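Local coordinates for cellulose binding domain-containing protein (Clostridium clariflavum, PDB 4B96) that probably binds cellulose through this calcium-containing family 3b carbohydrate-binding module, one part of a longer membrane protein of a biomass-sensing system, at residues Val42-Lys47 and Phe115-Asp120; Leu37-Val42 and Tyr139-Leu144. One frame throughout, in Å; residues are numbered along the deposited sequence.

In the fold
Strand 40-47 takes part in two closures far apart in this beta-sandwich module. Running from the N terminus, the chain passes strands 5-9 and 17-18, goes through strand 20-29 of one sheet and then enters the other through 37-42. Residues 42-47 of strand 40-47 meet 115-120 in contact 1, which closes a loop of 67 intervening residues, with a calcium ion held at the closure. The chain goes on to 139-144, where contact 2 closes a longer loop that encloses the first. The two share V42, and their centres lie about 20 Å apart. Contact 2 joins neighbouring strands of one sheet; contact 1 fastens the far end of strand 40-47 to the segment that follows strand 100-109.

Contact 1 (Val42-Lys47 and Phe115-Asp120); sequences VRYYFK and FNQEDD. With CA (calcium ion), chain E.
K47 and D120 meet twice, once directly and once through the calcium ion of this CBM3 module. The backbone N of K47 donates an almost straight bond to OD1 of D120 (2.9 Å, 169°), from above the carboxylate plane. D120 CG stands anti to the carbonyl carbon (chi1 -66°), which places OD1 between K47 N and the metal, 2.5 Å from the calcium ion. K47 O and N116 O supply two more ligands, each 2.2 Å from the calcium ion, and D119 OD1 a fourth; three waters complete a seven-fold shell. Each carboxylate keeps its other oxygen for water: D119 OD2 accepts from one metal-bound water, D120 OD2 from another. Away from the metal, D120 OD2 and Q117 OE1 both accept from a further water, which itself accepts from Y44 OH at 2.6 Å; Q117 NE2 turns instead to the backbone oxygens of Q13 and S15. K47 CD lies beside D119 OD2 (3.6 Å), while NZ stops short of a salt bridge with D119, reaching its OD2 through a water that it holds weakly, and makes a weak hydrogen bond to S82 OG. Two aspartates probably balance the cation's charge, so calcium would be expected to make favourable a close gathering of otherwise repelling oxygens.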
ATOM      1  N   VAL A  42     -10.127  -9.631   1.384  1.00 17.49           N
ATOM      2  CA  VAL A  42      -9.908  -8.358   2.045  1.00 15.11           C
ATOM      3  C   VAL A  42      -9.593  -8.663   3.506  1.00 20.33           C
ATOM      4  O   VAL A  42     -10.273  -9.526   4.111  1.00 18.95           O
ATOM      5  CB  VAL A  42     -11.175  -7.474   1.941  1.00 15.68           C
ATOM      6  CG1 VAL A  42     -10.989  -6.087   2.608  1.00 14.77           C
ATOM      7  CG2 VAL A  42     -11.562  -7.274   0.467  1.00 16.00           C
ATOM      8  N   ARG A  43      -8.574  -7.977   4.080  1.00 16.43           N
ATOM      9  CA  ARG A  43      -8.199  -8.260   5.468  1.00 18.44           C
ATOM     10  C   ARG A  43      -8.321  -7.064   6.370  1.00 20.64           C
ATOM     11  O   ARG A  43      -7.879  -5.984   5.997  1.00 15.37           O
ATOM     12  CB  ARG A  43      -6.757  -8.779   5.554  1.00 16.27           C
ATOM     13  CG  ARG A  43      -6.640 -10.196   4.935  1.00 19.94           C
ATOM     14  CD  ARG A  43      -5.193 -10.678   4.950  1.00 18.07           C
ATOM     15  NE  ARG A  43      -5.184 -11.940   4.208  1.00 21.07           N
ATOM     16  CZ  ARG A  43      -4.101 -12.651   3.917  1.00 28.09           C
ATOM     17  NH1 ARG A  43      -2.911 -12.233   4.285  1.00 27.60           N
ATOM     18  NH2 ARG A  43      -4.219 -13.784   3.237  1.00 26.42           N
ATOM     19  N   TYR A  44      -8.890  -7.285   7.560  1.00 18.43           N
ATOM     20  CA  TYR A  44      -8.964  -6.292   8.627  1.00 17.25           C
ATOM     21  C   TYR A  44      -8.088  -6.835   9.763  1.00 18.79           C
ATOM     22  O   TYR A  44      -8.353  -7.914  10.317  1.00 17.05           O
ATOM     23  CB  TYR A  44     -10.408  -6.136   9.088  1.00 15.78           C
ATOM     24  CG  TYR A  44     -10.565  -5.010  10.123  1.00 17.21           C
ATOM     25  CD1 TYR A  44     -10.217  -5.221  11.473  1.00 13.09           C
ATOM     26  CD2 TYR A  44     -11.019  -3.731   9.735  1.00 15.84           C
ATOM     27  CE1 TYR A  44     -10.329  -4.165  12.408  1.00 14.04           C
ATOM     28  CE2 TYR A  44     -11.140  -2.656  10.650  1.00 15.93           C
ATOM     29  CZ  TYR A  44     -10.808  -2.889  11.989  1.00 16.69           C
ATOM     30  OH  TYR A  44     -10.872  -1.872  12.913  1.00 15.17           O
ATOM     31  N   TYR A  45      -7.026  -6.128  10.093  1.00 16.70           N
ATOM     32  CA  TYR A  45      -6.076  -6.600  11.105  1.00 16.14           C
ATOM     33  C   TYR A  45      -6.436  -6.092  12.465  1.00 18.80           C
ATOM     34  O   TYR A  45      -6.673  -4.879  12.642  1.00 16.45           O
ATOM     35  CB  TYR A  45      -4.694  -6.079  10.789  1.00 15.55           C
ATOM     36  CG  TYR A  45      -4.232  -6.621   9.471  1.00 18.84           C
ATOM     37  CD1 TYR A  45      -3.542  -7.832   9.422  1.00 19.17           C
ATOM     38  CD2 TYR A  45      -4.471  -5.919   8.295  1.00 19.28           C
ATOM     39  CE1 TYR A  45      -3.145  -8.358   8.245  1.00 22.03           C
ATOM     40  CE2 TYR A  45      -4.020  -6.426   7.060  1.00 20.43           C
ATOM     41  CZ  TYR A  45      -3.388  -7.638   7.050  1.00 22.96           C
ATOM     42  OH  TYR A  45      -2.960  -8.191   5.876  1.00 22.76           O
ATOM     43  N   PHE A  46      -6.441  -6.999  13.444  1.00 18.58           N
ATOM     44  CA  PHE A  46      -6.748  -6.610  14.812  1.00 20.23           C
ATOM     45  C   PHE A  46      -5.995  -7.474  15.815  1.00 22.39           C
ATOM     46  O   PHE A  46      -5.438  -8.550  15.480  1.00 21.59           O
ATOM     47  CB  PHE A  46      -8.260  -6.628  15.040  1.00 16.32           C
ATOM     48  CG  PHE A  46      -8.865  -8.006  14.995  1.00 17.51           C
ATOM     49  CD1 PHE A  46      -9.158  -8.642  13.760  1.00 18.34           C
ATOM     50  CD2 PHE A  46      -9.193  -8.682  16.192  1.00 20.97           C
ATOM     51  CE1 PHE A  46      -9.746  -9.918  13.701  1.00 19.32           C
ATOM     52  CE2 PHE A  46      -9.791  -9.978  16.132  1.00 20.70           C
ATOM     53  CZ  PHE A  46     -10.038 -10.603  14.910  1.00 19.15           C
ATOM     54  N   LYS A  47      -5.893  -6.961  17.032  1.00 17.64           N
ATOM     55  CA  LYS A  47      -5.191  -7.701  18.086  1.00 20.61           C
ATOM     56  C   LYS A  47      -6.245  -8.075  19.128  1.00 21.42           C
ATOM     57  O   LYS A  47      -6.856  -7.200  19.720  1.00 20.69           O
ATOM     58  CB  LYS A  47      -4.142  -6.794  18.722  1.00 18.99           C
ATOM     59  CG  LYS A  47      -3.252  -7.510  19.767  1.00 24.54           C
ATOM     60  CD  LYS A  47      -2.167  -6.520  20.272  1.00 28.83           C
ATOM     61  CE  LYS A  47      -1.113  -7.201  21.179  1.00 37.50           C
ATOM     62  NZ  LYS A  47      -1.734  -7.702  22.407  1.00 43.44           N
ATOM     63  N   PHE A 115     -14.199  -5.592  22.757  1.00 21.12           N
ATOM     64  CA  PHE A 115     -12.843  -5.437  22.225  1.00 23.24           C
ATOM     65  C   PHE A 115     -12.211  -4.134  22.752  1.00 25.81           C
ATOM     66  O   PHE A 115     -12.932  -3.197  23.127  1.00 25.83           O
ATOM     67  CB  PHE A 115     -12.879  -5.288  20.700  1.00 21.97           C
ATOM     68  CG  PHE A 115     -13.413  -6.472  19.993  1.00 21.98           C
ATOM     69  CD1 PHE A 115     -12.635  -7.614  19.831  1.00 20.86           C
ATOM     70  CD2 PHE A 115     -14.684  -6.430  19.408  1.00 22.12           C
ATOM     71  CE1 PHE A 115     -13.127  -8.740  19.112  1.00 21.20           C
ATOM     72  CE2 PHE A 115     -15.195  -7.536  18.702  1.00 24.40           C
ATOM     73  CZ  PHE A 115     -14.419  -8.710  18.542  1.00 23.99           C
ATOM     74  N   ASN A 116     -10.871  -4.079  22.726  1.00 21.66           N
ATOM     75  CA  ASN A 116     -10.130  -2.840  22.863  1.00 23.50           C
ATOM     76  C   ASN A 116      -9.511  -2.584  21.501  1.00 27.16           C
ATOM     77  O   ASN A 116      -8.590  -3.313  21.076  1.00 21.86           O
ATOM     78  CB  ASN A 116      -9.022  -3.015  23.926  1.00 25.41           C
ATOM     79  CG  ASN A 116      -8.048  -1.812  23.966  1.00 34.40           C
ATOM     80  OD1 ASN A 116      -8.319  -0.748  23.394  1.00 29.18           O
ATOM     81  ND2 ASN A 116      -6.903  -1.991  24.627  1.00 42.36           N
ATOM     82  N   GLN A 117     -10.014  -1.593  20.781  1.00 19.41           N
ATOM     83  CA  GLN A 117      -9.620  -1.379  19.428  1.00 20.26           C
ATOM     84  C   GLN A 117      -8.325  -0.591  19.310  1.00 20.51           C
ATOM     85  O   GLN A 117      -7.786  -0.439  18.200  1.00 19.63           O
ATOM     86  CB  GLN A 117     -10.698  -0.576  18.722  1.00 20.80           C
ATOM     87  CG  GLN A 117     -12.062  -1.250  18.753  1.00 22.37           C
ATOM     88  CD  GLN A 117     -13.021  -0.630  17.710  1.00 21.38           C
ATOM     89  OE1 GLN A 117     -12.953  -0.988  16.557  1.00 19.34           O
ATOM     90  NE2 GLN A 117     -13.872   0.293  18.132  1.00 22.38           N
ATOM     91  N   GLU A 118      -7.857  -0.085  20.432  1.00 21.86           N
ATOM     92  CA  GLU A 118      -6.734   0.869  20.398  1.00 26.17           C
ATOM     93  C   GLU A 118      -5.459   0.318  19.762  1.00 28.65           C
ATOM     94  O   GLU A 118      -4.683   1.068  19.191  1.00 28.99           O
ATOM     95  CB  GLU A 118      -6.414   1.401  21.786  1.00 31.07           C
ATOM     96  CG  GLU A 118      -5.468   2.630  21.709  1.00 47.32           C
ATOM     97  CD  GLU A 118      -5.180   3.259  23.073  1.00 53.02           C
ATOM     98  OE1 GLU A 118      -5.181   2.518  24.105  1.00 47.76           O
ATOM     99  OE2 GLU A 118      -4.955   4.505  23.092  1.00 59.50           O
ATOM    100  N   ASP A 119      -5.249  -1.000  19.868  1.00 24.83           N
ATOM    101  CA  ASP A 119      -4.032  -1.608  19.369  1.00 22.35           C
ATOM    102  C   ASP A 119      -4.299  -2.399  18.092  1.00 24.47           C
ATOM    103  O   ASP A 119      -3.487  -3.263  17.697  1.00 23.42           O
ATOM    104  CB  ASP A 119      -3.466  -2.506  20.485  1.00 25.39           C
ATOM    105  CG  ASP A 119      -4.519  -3.528  21.035  1.00 33.60           C
ATOM    106  OD1 ASP A 119      -5.646  -3.706  20.444  1.00 30.40           O
ATOM    107  OD2 ASP A 119      -4.198  -4.175  22.075  1.00 32.88           O
ATOM    108  N   ASP A 120      -5.426  -2.121  17.418  1.00 20.83           N
ATOM    109  CA  ASP A 120      -5.763  -2.867  16.207  1.00 19.79           C
ATOM    110  C   ASP A 120      -5.217  -2.131  14.984  1.00 20.40           C
ATOM    111  O   ASP A 120      -5.529  -0.928  14.743  1.00 19.92           O
ATOM    112  CB  ASP A 120      -7.295  -2.990  16.052  1.00 18.00           C
ATOM    113  CG  ASP A 120      -7.936  -3.826  17.136  1.00 21.87           C
ATOM    114  OD1 ASP A 120      -7.233  -4.524  17.906  1.00 17.29           O
ATOM    115  OD2 ASP A 120      -9.191  -3.811  17.208  1.00 21.71           O
TER
HETATM  116 CA    CA E1155      -7.614  -5.153  20.255  1.00 25.95          CA
HETATM  117  O   HOH W   1     -10.640  -2.269  15.477  1.00 16.34           O
HETATM  118  O   HOH W   2      -1.566  -4.346  23.036  1.00 43.47           O
HETATM  119  O   HOH W   3      -9.188  -6.274  21.819  1.00 20.90           O
HETATM  120  O   HOH W   4      -6.218  -5.785  22.355  1.00 27.04           O
HETATM  121  O   HOH W   5      -9.572  -5.660  19.022  1.00 21.63           O

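Contact 2 (Leu37-Val42 and Tyr139-Leu144); sequences LRNVKV and YISDKL
K41 and Y139 exchange two backbone hydrogen bonds, K41 N to Y139 O at 3.0 Å and Y139 N to K41 O at 2.9 Å, as a hydrogen-bonded antiparallel pair. K41 O also lies at the edge of the Y139 ring, in its plane. One residue along, V40 and I140 form a non-hydrogen-bonded pair: their side chains run side by side on the opposite face, V40 CG2 being 4.2 Å from I140 CG1. S141 N then donates to N39 O in the carbonyl plane (2.8 Å), and a water linking N39 O to D142 N adds a second grip on that oxygen. Beyond the backbone, K41 makes a salt bridge from NZ to the syn lone pair of D142 OD1 (2.8 Å). The CG of K41 stands anti to the carbonyl carbon (chi1 -71°), and the chain is extended from there, which carries the ammonium group as far as the turn. D142 is held in place by a type I' turn from I140 to K143, the tight reversal of a two-residue beta hairpin. Farther out, the Y139 hydroxyl bonds to E149 and T137, and its ring forms a cation-pi pair with R43. V40 packs on I27 of strand 20-29, across the sandwich. Within its own sheet, strand 40-47 runs between strands 83-90 and 136-140, with the hairpin's outer strand, 143-146, meeting the second subunit where L144 packs on its counterpart.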
ATOM      1  N   LEU A  37     -14.926 -10.972  -7.903  1.00 23.48           N
ATOM      2  CA  LEU A  37     -14.702 -11.029  -6.460  1.00 24.15           C
ATOM      3  C   LEU A  37     -14.435 -12.460  -5.941  1.00 24.29           C
ATOM      4  O   LEU A  37     -14.021 -12.650  -4.800  1.00 25.55           O
ATOM      5  CB  LEU A  37     -15.895 -10.414  -5.715  1.00 26.18           C
ATOM      6  CG  LEU A  37     -15.966  -8.893  -5.866  1.00 28.25           C
ATOM      7  CD1 LEU A  37     -17.128  -8.377  -5.073  1.00 31.15           C
ATOM      8  CD2 LEU A  37     -14.690  -8.289  -5.330  1.00 27.55           C
ATOM      9  N   ARG A  38     -14.680 -13.453  -6.772  1.00 22.91           N
ATOM     10  CA  ARG A  38     -14.310 -14.821  -6.357  1.00 27.40           C
ATOM     11  C   ARG A  38     -12.795 -14.969  -6.164  1.00 28.16           C
ATOM     12  O   ARG A  38     -12.339 -15.893  -5.517  1.00 26.92           O
ATOM     13  CB  ARG A  38     -14.811 -15.860  -7.348  1.00 30.40           C
ATOM     14  CG  ARG A  38     -16.330 -15.997  -7.316  1.00 31.97           C
ATOM     15  CD  ARG A  38     -16.790 -16.979  -8.394  1.00 38.13           C
ATOM     16  NE  ARG A  38     -16.272 -16.537  -9.692  1.00 46.18           N
ATOM     17  CZ  ARG A  38     -16.252 -17.279 -10.797  1.00 52.12           C
ATOM     18  NH1 ARG A  38     -16.708 -18.531 -10.772  1.00 51.85           N
ATOM     19  NH2 ARG A  38     -15.768 -16.766 -11.926  1.00 53.03           N
ATOM     20  N   ASN A  39     -12.023 -14.039  -6.707  1.00 27.53           N
ATOM     21  CA  ASN A  39     -10.577 -14.091  -6.544  1.00 27.88           C
ATOM     22  C   ASN A  39     -10.037 -13.048  -5.580  1.00 25.48           C
ATOM     23  O   ASN A  39      -8.821 -12.843  -5.522  1.00 27.91           O
ATOM     24  CB  ASN A  39      -9.907 -13.897  -7.889  1.00 28.23           C
ATOM     25  CG  ASN A  39     -10.240 -14.991  -8.860  1.00 35.43           C
ATOM     26  OD1 ASN A  39     -10.400 -16.151  -8.483  1.00 35.13           O
ATOM     27  ND2 ASN A  39     -10.350 -14.625 -10.122  1.00 36.90           N
ATOM     28  N   VAL A  40     -10.925 -12.413  -4.813  1.00 20.82           N
ATOM     29  CA  VAL A  40     -10.548 -11.286  -3.992  1.00 19.92           C
ATOM     30  C   VAL A  40     -10.669 -11.582  -2.523  1.00 23.36           C
ATOM     31  O   VAL A  40     -11.668 -12.112  -2.076  1.00 23.57           O
ATOM     32  CB  VAL A  40     -11.425 -10.060  -4.341  1.00 22.95           C
ATOM     33  CG1 VAL A  40     -11.262  -8.926  -3.334  1.00 24.35           C
ATOM     34  CG2 VAL A  40     -11.088  -9.592  -5.768  1.00 20.79           C
ATOM     35  N   LYS A  41      -9.629 -11.263  -1.757  1.00 18.62           N
ATOM     36  CA  LYS A  41      -9.692 -11.339  -0.291  1.00 16.29           C
ATOM     37  C   LYS A  41      -9.452  -9.945   0.287  1.00 19.13           C
ATOM     38  O   LYS A  41      -8.583  -9.172  -0.215  1.00 21.12           O
ATOM     39  CB  LYS A  41      -8.521 -12.231   0.189  1.00 18.90           C
ATOM     40  CG  LYS A  41      -8.701 -13.664  -0.142  1.00 22.62           C
ATOM     41  CD  LYS A  41      -7.443 -14.481   0.113  1.00 24.81           C
ATOM     42  CE  LYS A  41      -7.659 -15.911  -0.484  1.00 43.67           C
ATOM     43  NZ  LYS A  41      -6.626 -16.915  -0.034  1.00 45.08           N
ATOM     44  N   VAL A  42     -10.127  -9.631   1.384  1.00 17.49           N
ATOM     45  CA  VAL A  42      -9.908  -8.358   2.045  1.00 15.11           C
ATOM     46  C   VAL A  42      -9.593  -8.663   3.506  1.00 20.33           C
ATOM     47  O   VAL A  42     -10.273  -9.526   4.111  1.00 18.95           O
ATOM     48  CB  VAL A  42     -11.175  -7.474   1.941  1.00 15.68           C
ATOM     49  CG1 VAL A  42     -10.989  -6.087   2.608  1.00 14.77           C
ATOM     50  CG2 VAL A  42     -11.562  -7.274   0.467  1.00 16.00           C
ATOM     51  N   TYR A 139      -6.288  -8.487  -1.796  1.00 16.85           N
ATOM     52  CA  TYR A 139      -5.529  -9.411  -2.607  1.00 19.52           C
ATOM     53  C   TYR A 139      -6.373  -9.871  -3.776  1.00 20.45           C
ATOM     54  O   TYR A 139      -7.556 -10.151  -3.630  1.00 22.63           O
ATOM     55  CB  TYR A 139      -5.122 -10.680  -1.823  1.00 18.75           C
ATOM     56  CG  TYR A 139      -4.397 -10.306  -0.564  1.00 23.20           C
ATOM     57  CD1 TYR A 139      -5.121  -9.811   0.525  1.00 20.16           C
ATOM     58  CD2 TYR A 139      -2.979 -10.365  -0.486  1.00 24.08           C
ATOM     59  CE1 TYR A 139      -4.488  -9.387   1.673  1.00 20.93           C
ATOM     60  CE2 TYR A 139      -2.301  -9.975   0.697  1.00 24.39           C
ATOM     61  CZ  TYR A 139      -3.076  -9.490   1.771  1.00 22.73           C
ATOM     62  OH  TYR A 139      -2.516  -9.039   2.962  1.00 24.41           O
ATOM     63  N   ILE A 140      -5.719  -9.991  -4.927  1.00 19.48           N
ATOM     64  CA  ILE A 140      -6.344 -10.671  -6.079  1.00 22.82           C
ATOM     65  C   ILE A 140      -5.495 -11.879  -6.373  1.00 25.51           C
ATOM     66  O   ILE A 140      -4.271 -11.757  -6.584  1.00 26.71           O
ATOM     67  CB  ILE A 140      -6.363  -9.775  -7.311  1.00 24.25           C
ATOM     68  CG1 ILE A 140      -7.229  -8.556  -7.056  1.00 23.81           C
ATOM     69  CG2 ILE A 140      -6.864 -10.605  -8.546  1.00 31.22           C
ATOM     70  CD1 ILE A 140      -7.089  -7.488  -8.175  1.00 23.84           C
ATOM     71  N   SER A 141      -6.119 -13.044  -6.308  1.00 25.74           N
ATOM     72  CA  SER A 141      -5.440 -14.360  -6.340  1.00 31.22           C
ATOM     73  C   SER A 141      -4.167 -14.373  -5.506  1.00 32.45           C
ATOM     74  O   SER A 141      -3.086 -14.777  -5.986  1.00 31.48           O
ATOM     75  CB  SER A 141      -5.159 -14.801  -7.773  1.00 33.48           C
ATOM     76  OG  SER A 141      -6.382 -14.855  -8.496  1.00 38.94           O
ATOM     77  N   ASP A 142      -4.302 -13.879  -4.281  1.00 28.95           N
ATOM     78  CA  ASP A 142      -3.217 -13.883  -3.324  1.00 35.25           C
ATOM     79  C   ASP A 142      -2.060 -12.912  -3.605  1.00 35.31           C
ATOM     80  O   ASP A 142      -1.107 -12.885  -2.818  1.00 35.67           O
ATOM     81  CB  ASP A 142      -2.682 -15.308  -3.099  1.00 44.14           C
ATOM     82  CG  ASP A 142      -3.781 -16.270  -2.595  1.00 50.01           C
ATOM     83  OD1 ASP A 142      -4.517 -15.906  -1.629  1.00 50.63           O
ATOM     84  OD2 ASP A 142      -3.913 -17.358  -3.187  1.00 52.21           O
ATOM     85  N   LYS A 143      -2.158 -12.100  -4.665  1.00 28.02           N
ATOM     86  CA  LYS A 143      -1.226 -10.969  -4.847  1.00 27.63           C
ATOM     87  C   LYS A 143      -1.751  -9.704  -4.086  1.00 23.05           C
ATOM     88  O   LYS A 143      -2.928  -9.355  -4.188  1.00 19.57           O
ATOM     89  CB  LYS A 143      -1.019 -10.691  -6.347  1.00 31.79           C
ATOM     90  CG  LYS A 143       0.318 -10.085  -6.650  1.00 41.16           C
ATOM     91  CD  LYS A 143       0.623 -10.041  -8.146  1.00 49.37           C
ATOM     92  CE  LYS A 143       0.009 -11.222  -8.942  1.00 69.10           C
ATOM     93  NZ  LYS A 143       0.309 -11.132 -10.432  1.00 68.33           N
ATOM     94  N   LEU A 144      -0.890  -9.017  -3.323  1.00 21.31           N
ATOM     95  CA  LEU A 144      -1.333  -7.882  -2.509  1.00 17.99           C
ATOM     96  C   LEU A 144      -1.521  -6.699  -3.458  1.00 21.15           C
ATOM     97  O   LEU A 144      -0.574  -6.325  -4.158  1.00 19.85           O
ATOM     98  CB  LEU A 144      -0.237  -7.530  -1.474  1.00 19.86           C
ATOM     99  CG  LEU A 144      -0.489  -6.255  -0.661  1.00 17.22           C
ATOM    100  CD1 LEU A 144      -1.819  -6.323   0.167  1.00 15.08           C
ATOM    101  CD2 LEU A 144       0.733  -6.086   0.303  1.00 17.38           C
TER
HETATM  102  O   HOH W   6      -6.903 -13.375  -3.277  1.00 23.92           O